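Local atomic coordinates of glycine oxidase (Bacillus cereus ATCC 14579, PDB entry 7CYX), a protein that is a flavoprotein that binds FAD and probably oxidises glycine with molecular oxygen to glyoxylate, ammonium and hydrogen peroxide, as a step toward thiamine diphosphate. Residues N187-V192 with K325-C330; F180-E185 with T213-Y218; P316-H321 with Q346-L351; G224-K229 with Q310-A315. All coordinates share one frame; numbering follows the deposited sequence.

Contact 1: residues N187-V192 with K325-C330; sequences NKVTGV and KGLYAC
Val189 and Leu327 meet at about a right angle, one methyl branch against the root of the other side chain: Val189 CG2 lies 3.9 Å from Leu327 CB. The valine owes this reach to its first torsion, which turns CG1 anti to the backbone N (chi1 156°) and leaves CG2 to face the chain at 325-327. The same methyl rests near the carbonyl oxygen of Lys325, the atom that also takes a weak hydrogen bond from Val189 N (3.3 Å from N to O). A second weak bond runs back from Lys325 N to Asn187 O, 3.5 Å away, and the pair makes a single backbone bridge between Lys188 and Lys325. Here the start of the middle strand of the three-stranded antiparallel sheet meets the residues leading into strand 327-331 of the Rossmann-type sheet, and a beta bulge follows at once where Thr190 and Gly191 both face Arg183. Val189 and Leu327 both also touch Val204 of strand 203-206 and Ile182 of strand 179-184. On the outer side the two lysines run alongside one another in the same direction. The end of Lys188 lies along the base of Lys325, its NZ 3.5 Å from Lys325 CG, while the two NZ atoms stay 6.2 Å apart. Lys325 bends at chi2 and chi4, and its ammonium group forms a salt bridge with Glu320.

Contact 2: residues F180-E185 with T213-Y218; sequences FDIRIE and TKLLSY
Strand 180-184 passes over the short, weakly bonded helical turn at 213-216, the two backbones coming nearest at Asp181 and Leu215, whose CA atoms are 6.9 Å apart. From the strand, Ile182 and Ile184 direct their side chains at the turn and the residues after it. The end of Ile182 does most of the work: its CD1 sits 3.5 Å from Leu215 CD2 and 4.0 Å from Tyr218 CD2, which wedges the methyl between a leucine branch and a tyrosine ring. Ile184 reaches the opposite flank of that ring, Ile184 CD1 to Tyr218 CD1 at 3.9 Å, and both isoleucines meet the ring obliquely. With CG1 beside the backbone N (chi1 -59° and -60°), both send CD1 to the ring, and both run antiparallel to the tyrosine side chain. Here the three-stranded antiparallel sheet lies against the Rossmann-type core, within the FAD-dependent oxidoreductase fold: the side chain of Leu215 comes within about 5 Å of the bound FAD and about 4 Å of the side chain of Val179, a residue of the FAD site, while Ile182 and Tyr218 both also touch Leu327. At the phenol end the Asp181 carboxylate lies nearly coplanar with the ring, 20° between the planes, and comes to its edge; the modelled approach is too short for the bonding there to be certain. Behind Tyr218, its carbonyl oxygen accepts a hydrogen bond from His321.

Contact 3: residues P316-H321 with Q346-L351; sequences PYMGEH and QYMADL
Helix 341-352 packs against the edge strand of the six-stranded Rossmann-type sheet, and this contact is where the helix meets strand 317-318 and the corner that follows it. The closest touch joins two methionines that cross at about a right angle: the methyl CE of Met348 presses on Met318 CB at 3.5 Å and on Met318 SD at 3.9 Å. A bend at chi2 (49°) puts the Met348 sulfur 3.9 Å from Gly319 N, and a second at chi3 (48°) swings CE onto Met318. One turn further on, Leu351 sets CD2 over the glycine backbone, 3.8 Å from Gly319 CA, and close to the amide of Glu320. Tyr347 approaches from the preceding position, its ring meeting Met318 O obliquely. A water joins the two, donating to Met318 O (2.7 Å) and accepting from Tyr347 OH (3.0 Å); this provides a polar partner for a carbonyl among apolar side chains. Leu360 and Leu364 of helix 360-365 also touch Met318, and Val19 of helix 14-25 touches Met348. A helix laid on the sheet through apolar side chains is the alpha/beta layering of a Rossmann-type FAD-binding fold.

Contact 4: residues G224-K229 with Q310-A315; sequences GTYPVK and QSNHEA
Tyr226 lays its ring over Gln310: CB of the glutamine stands 3.7 Å from the ring centroid and only 18° off the normal, a CH-pi contact displaced toward the rim. The two side chains run alongside in the same direction, with the ring and amide planes 52° apart. At the edge of the ring Asn312 OD1 lies in plane, 3.4 Å from Tyr226 CD2. Tyr226 reaches this place because chi1 of 60° sets CG between the backbone N and the carbonyl carbon, the crowded position. On the same side of the sheet Val228 CG2 packs on Gln310 CB at 3.8 Å. Beneath these side chains the backbones pair antiparallel. Tyr226 and Gln310 form a hydrogen-bonded pair, Tyr226 N to Gln310 O at 3.0 Å with a weaker return bond, and Thr225 with Ser311 is the non-hydrogen-bonded pair beside it. Asn312 N then continues the pairing to Gly224 O (2.8 Å), although its chain is already leaving the strand. Further out, Ser311 OG bonds to Ala315 O across the turn, Thr225 OG1 is held by Gly209 O, His270 stacks on Tyr226, and Tyr334 of the FAD site touches Gln310. Strand 299-311 is the outermost of the eight-stranded mixed sheet within the chain and pairs here with the start of strand 225-236, whose other neighbour is strand 260-269.

Contacts 3 and 4 are buried, whereas contacts 1 and 2 are partly buried and lie farther from the centre of the chain. Contacts 1 and 2 share the three-stranded sheet: Arg183 bonds through its backbone to Thr190 and Gly191, and this hairpin meets the approach to strand 327-331 in one and the helical turn in the other. Contacts 1 and 3 share the six-stranded sheet, where strands 317-318 and 327-331 are neighbours. Contact 4 belongs to the eight-stranded sheet, yet Tyr317 OH and Thr213 OG1 tie it to contacts 3 and 2. It combines antiparallel pairing with a CH-pi contact; contact 1 has two weak backbone bonds, and contacts 2 and 3 rest mainly on apolar side chains, with a bridging water in contact 3.

Contact 1: residues N187-V192 with K325-C330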
loop_
_atom_site.group_PDB
_atom_site.type_symbol
_atom_site.label_atom_id
_atom_site.label_comp_id
_atom_site.label_asym_id
_atom_site.label_seq_id
_atom_site.Cartn_x
_atom_site.Cartn_y
_atom_site.Cartn_z
ATOM N N ASN A 187 -25.271 -36.451 6.890
ATOM C CA ASN A 187 -23.840 -36.705 6.746
ATOM C C ASN A 187 -23.295 -35.900 5.553
ATOM O O ASN A 187 -22.292 -36.283 4.930
ATOM C CB ASN A 187 -23.562 -38.202 6.589
ATOM C CG ASN A 187 -22.141 -38.574 6.938
ATOM O OD1 ASN A 187 -21.323 -38.794 6.049
ATOM N ND2 ASN A 187 -21.835 -38.613 8.226
ATOM N N LYS A 188 -23.939 -34.763 5.292
ATOM C CA LYS A 188 -23.488 -33.836 4.229
ATOM C C LYS A 188 -23.552 -32.403 4.757
ATOM O O LYS A 188 -24.421 -32.109 5.576
ATOM C CB LYS A 188 -24.352 -33.975 2.978
ATOM C CG LYS A 188 -23.878 -35.032 1.997
ATOM C CD LYS A 188 -24.263 -34.749 0.564
ATOM C CE LYS A 188 -23.076 -34.760 -0.378
ATOM N NZ LYS A 188 -22.550 -36.126 -0.595
ATOM N N VAL A 189 -22.632 -31.562 4.302
ATOM C CA VAL A 189 -22.614 -30.128 4.691
ATOM C C VAL A 189 -23.704 -29.426 3.886
ATOM O O VAL A 189 -23.618 -29.455 2.681
ATOM C CB VAL A 189 -21.237 -29.521 4.381
ATOM C CG1 VAL A 189 -21.314 -28.017 4.207
ATOM C CG2 VAL A 189 -20.203 -29.904 5.420
ATOM N N THR A 190 -24.687 -28.815 4.538
ATOM C CA THR A 190 -25.762 -28.142 3.772
ATOM C C THR A 190 -25.722 -26.641 4.019
ATOM O O THR A 190 -26.452 -25.924 3.348
ATOM C CB THR A 190 -27.143 -28.643 4.174
ATOM O OG1 THR A 190 -27.167 -28.468 5.584
ATOM C CG2 THR A 190 -27.359 -30.093 3.817
ATOM N N GLY A 191 -24.898 -26.206 4.959
ATOM C CA GLY A 191 -24.804 -24.768 5.226
ATOM C C GLY A 191 -23.928 -24.473 6.418
ATOM O O GLY A 191 -23.198 -25.359 6.853
ATOM N N VAL A 192 -24.043 -23.258 6.934
ATOM C CA VAL A 192 -23.217 -22.818 8.083
ATOM C C VAL A 192 -24.100 -21.938 8.965
ATOM O O VAL A 192 -24.856 -21.162 8.415
ATOM C CB VAL A 192 -21.977 -22.095 7.548
ATOM C CG1 VAL A 192 -22.104 -20.597 7.652
ATOM C CG2 VAL A 192 -20.715 -22.589 8.211
ATOM N N LYS A 325 -19.138 -35.323 3.824
ATOM C CA LYS A 325 -18.734 -34.884 2.498
ATOM C C LYS A 325 -18.869 -33.360 2.431
ATOM O O LYS A 325 -19.864 -32.790 2.896
ATOM C CB LYS A 325 -19.555 -35.581 1.408
ATOM C CG LYS A 325 -19.184 -35.202 -0.023
ATOM C CD LYS A 325 -17.776 -35.611 -0.445
ATOM C CE LYS A 325 -17.337 -34.978 -1.751
ATOM N NZ LYS A 325 -17.033 -33.535 -1.587
ATOM N N GLY A 326 -17.827 -32.731 1.887
ATOM C CA GLY A 326 -17.771 -31.297 1.673
ATOM C C GLY A 326 -17.201 -30.534 2.859
ATOM O O GLY A 326 -17.231 -29.298 2.850
ATOM N N LEU A 327 -16.697 -31.249 3.878
ATOM C CA LEU A 327 -16.152 -30.607 5.073
ATOM C C LEU A 327 -14.619 -30.652 4.984
ATOM O O LEU A 327 -14.010 -31.722 4.961
ATOM C CB LEU A 327 -16.709 -31.334 6.303
ATOM C CG LEU A 327 -16.708 -30.617 7.662
ATOM C CD1 LEU A 327 -15.769 -31.311 8.631
ATOM C CD2 LEU A 327 -16.375 -29.136 7.564
ATOM N N TYR A 328 -14.016 -29.464 4.889
ATOM C CA TYR A 328 -12.608 -29.311 4.680
ATOM C C TYR A 328 -12.034 -28.505 5.849
ATOM O O TYR A 328 -12.772 -27.807 6.537
ATOM C CB TYR A 328 -12.323 -28.634 3.326
ATOM C CG TYR A 328 -12.843 -29.364 2.112
ATOM C CD1 TYR A 328 -14.149 -29.187 1.706
ATOM C CD2 TYR A 328 -12.046 -30.224 1.370
ATOM C CE1 TYR A 328 -14.674 -29.862 0.619
ATOM C CE2 TYR A 328 -12.547 -30.899 0.265
ATOM C CZ TYR A 328 -13.867 -30.708 -0.116
ATOM O OH TYR A 328 -14.424 -31.316 -1.201
ATOM N N ALA A 329 -10.701 -28.561 5.987
ATOM C CA ALA A 329 -9.936 -27.880 7.027
ATOM C C ALA A 329 -8.642 -27.347 6.420
ATOM O O ALA A 329 -8.062 -28.013 5.564
ATOM C CB ALA A 329 -9.625 -28.838 8.158
ATOM N N CYS A 330 -8.194 -26.185 6.912
ATOM C CA CYS A 330 -6.976 -25.524 6.457
ATOM C C CYS A 330 -6.561 -24.464 7.493
ATOM O O CYS A 330 -6.776 -23.290 7.283
ATOM C CB CYS A 330 -7.165 -24.939 5.053
ATOM S SG CYS A 330 -5.610 -24.504 4.227
#

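Contact 2: residues F180-E185 with T213-Y218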
loop_
_atom_site.group_PDB
_atom_site.type_symbol
_atom_site.label_atom_id
_atom_site.label_comp_id
_atom_site.label_asym_id
_atom_site.label_seq_id
_atom_site.Cartn_x
_atom_site.Cartn_y
_atom_site.Cartn_z
ATOM N N PHE A 180 -21.038 -20.102 14.311
ATOM C CA PHE A 180 -21.180 -20.835 15.574
ATOM C C PHE A 180 -21.029 -22.352 15.363
ATOM O O PHE A 180 -20.550 -23.067 16.263
ATOM C CB PHE A 180 -22.546 -20.564 16.206
ATOM C CG PHE A 180 -22.845 -19.121 16.543
ATOM C CD1 PHE A 180 -21.924 -18.332 17.221
ATOM C CD2 PHE A 180 -24.074 -18.563 16.217
ATOM C CE1 PHE A 180 -22.227 -17.018 17.555
ATOM C CE2 PHE A 180 -24.365 -17.247 16.545
ATOM C CZ PHE A 180 -23.440 -16.476 17.208
ATOM N N ASP A 181 -21.472 -22.840 14.192
ATOM C CA ASP A 181 -21.512 -24.270 13.875
ATOM C C ASP A 181 -21.697 -24.482 12.356
ATOM O O ASP A 181 -22.066 -23.558 11.615
ATOM C CB ASP A 181 -22.616 -24.956 14.693
ATOM C CG ASP A 181 -22.515 -26.472 14.764
ATOM O OD1 ASP A 181 -21.503 -27.031 14.312
ATOM O OD2 ASP A 181 -23.445 -27.083 15.280
ATOM N N ILE A 182 -21.413 -25.714 11.906
ATOM C CA ILE A 182 -21.673 -26.184 10.541
ATOM C C ILE A 182 -22.975 -27.004 10.546
ATOM O O ILE A 182 -23.234 -27.745 11.488
ATOM C CB ILE A 182 -20.464 -26.997 10.040
ATOM C CG1 ILE A 182 -19.180 -26.163 10.061
ATOM C CG2 ILE A 182 -20.725 -27.585 8.661
ATOM C CD1 ILE A 182 -17.965 -26.930 10.521
ATOM N N ARG A 183 -23.812 -26.829 9.515
ATOM C CA ARG A 183 -25.100 -27.536 9.405
ATOM C C ARG A 183 -24.922 -28.746 8.484
ATOM O O ARG A 183 -24.809 -28.601 7.280
ATOM C CB ARG A 183 -26.215 -26.625 8.889
ATOM C CG ARG A 183 -27.571 -27.312 8.759
ATOM C CD ARG A 183 -28.618 -26.407 8.128
ATOM N NE ARG A 183 -28.300 -26.045 6.749
ATOM C CZ ARG A 183 -29.054 -25.278 5.965
ATOM N NH1 ARG A 183 -30.102 -24.640 6.463
ATOM N NH2 ARG A 183 -28.755 -25.161 4.679
ATOM N N ILE A 184 -24.856 -29.923 9.111
ATOM C CA ILE A 184 -24.766 -31.214 8.469
ATOM C C ILE A 184 -26.096 -31.939 8.689
ATOM O O ILE A 184 -26.479 -32.206 9.832
ATOM C CB ILE A 184 -23.584 -32.022 9.031
ATOM C CG1 ILE A 184 -22.261 -31.288 8.792
ATOM C CG2 ILE A 184 -23.569 -33.433 8.463
ATOM C CD1 ILE A 184 -21.115 -31.783 9.650
ATOM N N GLU A 185 -26.775 -32.257 7.584
ATOM C CA GLU A 185 -28.133 -32.762 7.641
ATOM C C GLU A 185 -28.083 -34.287 7.492
ATOM O O GLU A 185 -28.482 -35.003 8.423
ATOM C CB GLU A 185 -29.024 -31.995 6.656
ATOM C CG GLU A 185 -29.693 -30.786 7.319
ATOM C CD GLU A 185 -30.310 -29.693 6.448
ATOM O OE1 GLU A 185 -30.012 -29.635 5.240
ATOM O OE2 GLU A 185 -31.088 -28.875 6.996
ATOM N N THR A 213 -10.458 -24.678 16.801
ATOM C CA THR A 213 -10.583 -25.920 17.581
ATOM C C THR A 213 -12.020 -26.480 17.581
ATOM O O THR A 213 -12.200 -27.644 17.254
ATOM C CB THR A 213 -10.034 -25.749 19.000
ATOM O OG1 THR A 213 -8.620 -25.581 18.870
ATOM C CG2 THR A 213 -10.317 -26.945 19.887
ATOM N N LYS A 214 -13.019 -25.694 17.990
ATOM C CA LYS A 214 -14.416 -26.203 18.094
ATOM C C LYS A 214 -14.868 -26.859 16.781
ATOM O O LYS A 214 -15.406 -27.928 16.813
ATOM C CB LYS A 214 -15.420 -25.107 18.470
ATOM C CG LYS A 214 -16.065 -25.259 19.844
ATOM C CD LYS A 214 -16.242 -23.955 20.622
ATOM C CE LYS A 214 -16.000 -24.119 22.114
ATOM N NZ LYS A 214 -15.947 -22.815 22.820
ATOM N N LEU A 215 -14.655 -26.182 15.655
ATOM C CA LEU A 215 -15.096 -26.681 14.327
ATOM C C LEU A 215 -14.271 -27.888 13.893
ATOM O O LEU A 215 -14.773 -28.691 13.133
ATOM C CB LEU A 215 -14.980 -25.557 13.302
ATOM C CG LEU A 215 -15.977 -24.426 13.483
ATOM C CD1 LEU A 215 -15.690 -23.307 12.511
ATOM C CD2 LEU A 215 -17.393 -24.928 13.315
ATOM N N LEU A 216 -13.082 -28.063 14.454
ATOM C CA LEU A 216 -12.212 -29.205 14.091
ATOM C C LEU A 216 -12.659 -30.481 14.818
ATOM O O LEU A 216 -12.180 -31.547 14.439
ATOM C CB LEU A 216 -10.770 -28.851 14.449
ATOM C CG LEU A 216 -10.082 -27.864 13.520
ATOM C CD1 LEU A 216 -8.679 -27.584 14.003
ATOM C CD2 LEU A 216 -10.040 -28.405 12.112
ATOM N N SER A 217 -13.571 -30.364 15.790
ATOM C CA SER A 217 -14.183 -31.465 16.574
ATOM C C SER A 217 -14.896 -32.445 15.647
ATOM O O SER A 217 -14.835 -33.635 15.915
ATOM C CB SER A 217 -15.125 -30.919 17.583
ATOM O OG SER A 217 -14.404 -30.532 18.725
ATOM N N TYR A 218 -15.502 -31.964 14.559
ATOM C CA TYR A 218 -16.141 -32.847 13.553
ATOM C C TYR A 218 -15.111 -33.869 13.062
ATOM O O TYR A 218 -15.483 -35.013 12.905
ATOM C CB TYR A 218 -16.824 -32.034 12.454
ATOM C CG TYR A 218 -18.047 -31.295 12.926
ATOM C CD1 TYR A 218 -19.256 -31.938 13.109
ATOM C CD2 TYR A 218 -17.990 -29.948 13.219
ATOM C CE1 TYR A 218 -20.374 -31.262 13.560
ATOM C CE2 TYR A 218 -19.098 -29.257 13.666
ATOM C CZ TYR A 218 -20.292 -29.916 13.841
ATOM O OH TYR A 218 -21.368 -29.222 14.290
#

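Contact 3: residues P316-H321 with Q346-L351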
loop_
_atom_site.group_PDB
_atom_site.type_symbol
_atom_site.label_atom_id
_atom_site.label_comp_id
_atom_site.label_asym_id
_atom_site.label_seq_id
_atom_site.Cartn_x
_atom_site.Cartn_y
_atom_site.Cartn_z
ATOM N N PRO A 316 -0.114 -27.958 10.034
ATOM C CA PRO A 316 -1.451 -27.525 9.711
ATOM C C PRO A 316 -2.322 -28.669 9.187
ATOM O O PRO A 316 -1.821 -29.568 8.581
ATOM C CB PRO A 316 -1.205 -26.528 8.576
ATOM C CG PRO A 316 0.088 -26.974 7.971
ATOM C CD PRO A 316 0.905 -27.424 9.151
ATOM N N TYR A 317 -3.612 -28.589 9.471
ATOM C CA TYR A 317 -4.561 -29.585 8.948
ATOM C C TYR A 317 -5.060 -29.049 7.616
ATOM O O TYR A 317 -5.648 -27.994 7.595
ATOM C CB TYR A 317 -5.738 -29.758 9.896
ATOM C CG TYR A 317 -5.376 -29.877 11.349
ATOM C CD1 TYR A 317 -5.282 -28.757 12.136
ATOM C CD2 TYR A 317 -5.155 -31.106 11.938
ATOM C CE1 TYR A 317 -4.970 -28.851 13.472
ATOM C CE2 TYR A 317 -4.833 -31.218 13.275
ATOM C CZ TYR A 317 -4.750 -30.083 14.048
ATOM O OH TYR A 317 -4.454 -30.138 15.370
ATOM N N MET A 318 -4.738 -29.746 6.538
ATOM C CA MET A 318 -5.153 -29.359 5.171
ATOM C C MET A 318 -5.787 -30.587 4.525
ATOM O O MET A 318 -5.047 -31.454 4.077
ATOM C CB MET A 318 -3.934 -28.936 4.362
ATOM C CG MET A 318 -3.018 -28.020 5.112
ATOM S SD MET A 318 -2.395 -26.740 4.047
ATOM C CE MET A 318 -0.783 -27.408 3.670
ATOM N N GLY A 319 -7.113 -30.638 4.477
ATOM C CA GLY A 319 -7.753 -31.839 3.970
ATOM C C GLY A 319 -9.260 -31.890 4.112
ATOM O O GLY A 319 -9.902 -30.994 4.655
ATOM N N GLU A 320 -9.805 -32.982 3.559
ATOM C CA GLU A 320 -11.221 -33.316 3.511
ATOM C C GLU A 320 -11.515 -34.365 4.595
ATOM O O GLU A 320 -10.703 -35.259 4.832
ATOM C CB GLU A 320 -11.552 -33.829 2.109
ATOM C CG GLU A 320 -12.988 -34.279 1.923
ATOM C CD GLU A 320 -13.458 -34.391 0.478
ATOM O OE1 GLU A 320 -12.606 -34.324 -0.452
ATOM O OE2 GLU A 320 -14.689 -34.505 0.286
ATOM N N HIS A 321 -12.664 -34.217 5.263
ATOM C CA HIS A 321 -13.181 -35.188 6.233
ATOM C C HIS A 321 -13.523 -36.473 5.479
ATOM O O HIS A 321 -14.132 -36.421 4.399
ATOM C CB HIS A 321 -14.407 -34.603 6.950
ATOM C CG HIS A 321 -14.808 -35.288 8.214
ATOM N ND1 HIS A 321 -15.299 -36.574 8.236
ATOM C CD2 HIS A 321 -14.859 -34.848 9.490
ATOM C CE1 HIS A 321 -15.601 -36.911 9.474
ATOM N NE2 HIS A 321 -15.342 -35.868 10.261
ATOM N N GLN A 346 -3.893 -23.098 -3.391
ATOM C CA GLN A 346 -3.809 -23.844 -4.623
ATOM C C GLN A 346 -4.232 -25.286 -4.327
ATOM O O GLN A 346 -5.128 -25.826 -4.991
ATOM C CB GLN A 346 -2.394 -23.749 -5.197
ATOM C CG GLN A 346 -2.303 -24.089 -6.676
ATOM C CD GLN A 346 -0.974 -23.681 -7.259
ATOM O OE1 GLN A 346 0.066 -24.230 -6.905
ATOM N NE2 GLN A 346 -0.999 -22.701 -8.152
ATOM N N TYR A 347 -3.643 -25.859 -3.271
ATOM C CA TYR A 347 -3.856 -27.254 -2.913
ATOM C C TYR A 347 -5.322 -27.500 -2.567
ATOM O O TYR A 347 -5.930 -28.464 -3.050
ATOM C CB TYR A 347 -3.028 -27.681 -1.701
ATOM C CG TYR A 347 -3.422 -29.037 -1.174
ATOM C CD1 TYR A 347 -2.984 -30.192 -1.800
ATOM C CD2 TYR A 347 -4.286 -29.175 -0.098
ATOM C CE1 TYR A 347 -3.357 -31.444 -1.340
ATOM C CE2 TYR A 347 -4.664 -30.422 0.381
ATOM C CZ TYR A 347 -4.197 -31.563 -0.250
ATOM O OH TYR A 347 -4.527 -32.815 0.179
ATOM N N MET A 348 -5.866 -26.627 -1.715
ATOM C CA MET A 348 -7.210 -26.795 -1.240
ATOM C C MET A 348 -8.168 -26.757 -2.446
ATOM O O MET A 348 -9.060 -27.574 -2.557
ATOM C CB MET A 348 -7.558 -25.712 -0.207
ATOM C CG MET A 348 -8.207 -26.232 1.073
ATOM S SD MET A 348 -7.422 -27.640 1.930
ATOM C CE MET A 348 -5.725 -27.080 1.968
ATOM N N ALA A 349 -7.957 -25.825 -3.378
ATOM C CA ALA A 349 -8.847 -25.728 -4.529
ATOM C C ALA A 349 -8.714 -26.971 -5.432
ATOM O O ALA A 349 -9.732 -27.498 -5.891
ATOM C CB ALA A 349 -8.595 -24.451 -5.289
ATOM N N ASP A 350 -7.480 -27.455 -5.639
ATOM C CA ASP A 350 -7.233 -28.705 -6.374
ATOM C C ASP A 350 -8.027 -29.846 -5.720
ATOM O O ASP A 350 -8.748 -30.579 -6.408
ATOM C CB ASP A 350 -5.740 -29.038 -6.444
ATOM C CG ASP A 350 -4.947 -28.328 -7.530
ATOM O OD1 ASP A 350 -5.551 -27.548 -8.317
ATOM O OD2 ASP A 350 -3.723 -28.571 -7.590
ATOM N N LEU A 351 -7.924 -29.954 -4.391
ATOM C CA LEU A 351 -8.583 -30.998 -3.628
ATOM C C LEU A 351 -10.109 -30.858 -3.695
ATOM O O LEU A 351 -10.845 -31.851 -3.716
ATOM C CB LEU A 351 -8.118 -30.914 -2.171
ATOM C CG LEU A 351 -8.865 -31.823 -1.199
ATOM C CD1 LEU A 351 -8.693 -33.281 -1.606
ATOM C CD2 LEU A 351 -8.375 -31.596 0.228
HETATM O O HOH W 1 -5.455 -33.815 2.798
#

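Contact 4: residues G224-K229 with Q310-A315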
loop_
_atom_site.group_PDB
_atom_site.type_symbol
_atom_site.label_atom_id
_atom_site.label_comp_id
_atom_site.label_asym_id
_atom_site.label_seq_id
_atom_site.Cartn_x
_atom_site.Cartn_y
_atom_site.Cartn_z
ATOM N N GLY A 224 -6.922 -29.640 16.845
ATOM C CA GLY A 224 -7.172 -28.265 17.294
ATOM C C GLY A 224 -6.008 -27.326 17.089
ATOM O O GLY A 224 -4.926 -27.775 16.763
ATOM N N THR A 225 -6.280 -26.043 17.266
ATOM C CA THR A 225 -5.265 -24.979 17.181
ATOM C C THR A 225 -5.386 -24.127 18.438
ATOM O O THR A 225 -6.447 -24.102 19.032
ATOM C CB THR A 225 -5.464 -24.113 15.936
ATOM O OG1 THR A 225 -6.763 -23.540 16.010
ATOM C CG2 THR A 225 -5.332 -24.886 14.647
ATOM N N TYR A 226 -4.300 -23.482 18.820
ATOM C CA TYR A 226 -4.303 -22.579 19.987
ATOM C C TYR A 226 -3.406 -21.399 19.647
ATOM O O TYR A 226 -2.519 -21.545 18.829
ATOM C CB TYR A 226 -3.867 -23.302 21.259
ATOM C CG TYR A 226 -2.490 -23.902 21.228
ATOM C CD1 TYR A 226 -1.388 -23.183 21.625
ATOM C CD2 TYR A 226 -2.294 -25.200 20.813
ATOM C CE1 TYR A 226 -0.125 -23.739 21.608
ATOM C CE2 TYR A 226 -1.038 -25.771 20.779
ATOM C CZ TYR A 226 0.053 -25.037 21.183
ATOM O OH TYR A 226 1.287 -25.596 21.151
ATOM N N PRO A 227 -3.643 -20.219 20.239
ATOM C CA PRO A 227 -2.825 -19.029 19.979
ATOM C C PRO A 227 -1.464 -18.964 20.684
ATOM O O PRO A 227 -1.375 -19.148 21.896
ATOM C CB PRO A 227 -3.654 -17.885 20.606
ATOM C CG PRO A 227 -4.380 -18.569 21.754
ATOM C CD PRO A 227 -4.752 -19.928 21.166
ATOM N N VAL A 228 -0.430 -18.603 19.926
ATOM C CA VAL A 228 0.843 -18.291 20.515
ATOM C C VAL A 228 1.096 -16.804 20.281
ATOM O O VAL A 228 1.375 -16.379 19.174
ATOM C CB VAL A 228 1.949 -19.221 19.985
ATOM C CG1 VAL A 228 3.306 -18.860 20.554
ATOM C CG2 VAL A 228 1.611 -20.690 20.265
ATOM N N LYS A 229 0.894 -16.020 21.350
ATOM C CA LYS A 229 0.857 -14.584 21.256
ATOM C C LYS A 229 2.267 -14.120 20.889
ATOM O O LYS A 229 3.224 -14.675 21.357
ATOM C CB LYS A 229 0.341 -13.969 22.563
ATOM C CG LYS A 229 0.800 -12.543 22.842
ATOM C CD LYS A 229 0.256 -12.012 24.156
ATOM C CE LYS A 229 0.495 -10.527 24.353
ATOM N NZ LYS A 229 -0.031 -10.037 25.651
ATOM N N GLN A 310 -0.905 -22.112 16.432
ATOM C CA GLN A 310 -0.246 -23.391 16.622
ATOM C C GLN A 310 -1.253 -24.522 16.367
ATOM O O GLN A 310 -2.450 -24.397 16.611
ATOM C CB GLN A 310 0.382 -23.497 18.010
ATOM C CG GLN A 310 1.147 -24.802 18.263
ATOM C CD GLN A 310 2.097 -25.187 17.150
ATOM O OE1 GLN A 310 1.691 -25.581 16.060
ATOM N NE2 GLN A 310 3.382 -25.086 17.433
ATOM N N SER A 311 -0.700 -25.616 15.870
ATOM C CA SER A 311 -1.451 -26.852 15.583
ATOM C C SER A 311 -1.268 -27.796 16.771
ATOM O O SER A 311 -0.200 -27.799 17.347
ATOM C CB SER A 311 -0.894 -27.463 14.340
ATOM O OG SER A 311 -1.575 -28.643 14.017
ATOM N N ASN A 312 -2.268 -28.598 17.105
ATOM C CA ASN A 312 -2.060 -29.576 18.200
ATOM C C ASN A 312 -1.153 -30.698 17.695
ATOM O O ASN A 312 -0.440 -31.259 18.508
ATOM C CB ASN A 312 -3.370 -30.152 18.722
ATOM C CG ASN A 312 -4.058 -29.240 19.704
ATOM O OD1 ASN A 312 -3.462 -28.308 20.207
ATOM N ND2 ASN A 312 -5.319 -29.498 19.972
ATOM N N HIS A 313 -1.204 -30.995 16.396
ATOM C CA HIS A 313 -0.401 -32.051 15.738
ATOM C C HIS A 313 0.915 -31.491 15.199
ATOM O O HIS A 313 1.588 -32.225 14.480
ATOM C CB HIS A 313 -1.232 -32.702 14.645
ATOM C CG HIS A 313 -2.358 -33.503 15.189
ATOM N ND1 HIS A 313 -2.387 -34.860 15.123
ATOM C CD2 HIS A 313 -3.476 -33.145 15.834
ATOM C CE1 HIS A 313 -3.488 -35.299 15.674
ATOM N NE2 HIS A 313 -4.172 -34.268 16.110
ATOM N N GLU A 314 1.207 -30.222 15.491
ATOM C CA GLU A 314 2.445 -29.485 15.107
ATOM C C GLU A 314 2.629 -29.357 13.591
ATOM O O GLU A 314 3.759 -29.213 13.138
ATOM C CB GLU A 314 3.676 -30.130 15.724
ATOM C CG GLU A 314 3.803 -29.879 17.198
ATOM C CD GLU A 314 5.134 -30.392 17.687
ATOM O OE1 GLU A 314 5.376 -31.593 17.551
ATOM O OE2 GLU A 314 5.924 -29.579 18.163
ATOM N N ALA A 315 1.530 -29.359 12.860
ATOM C CA ALA A 315 1.508 -29.239 11.398
ATOM C C ALA A 315 0.097 -28.808 11.044
ATOM O O ALA A 315 -0.818 -29.271 11.679
ATOM C CB ALA A 315 1.839 -30.564 10.788
#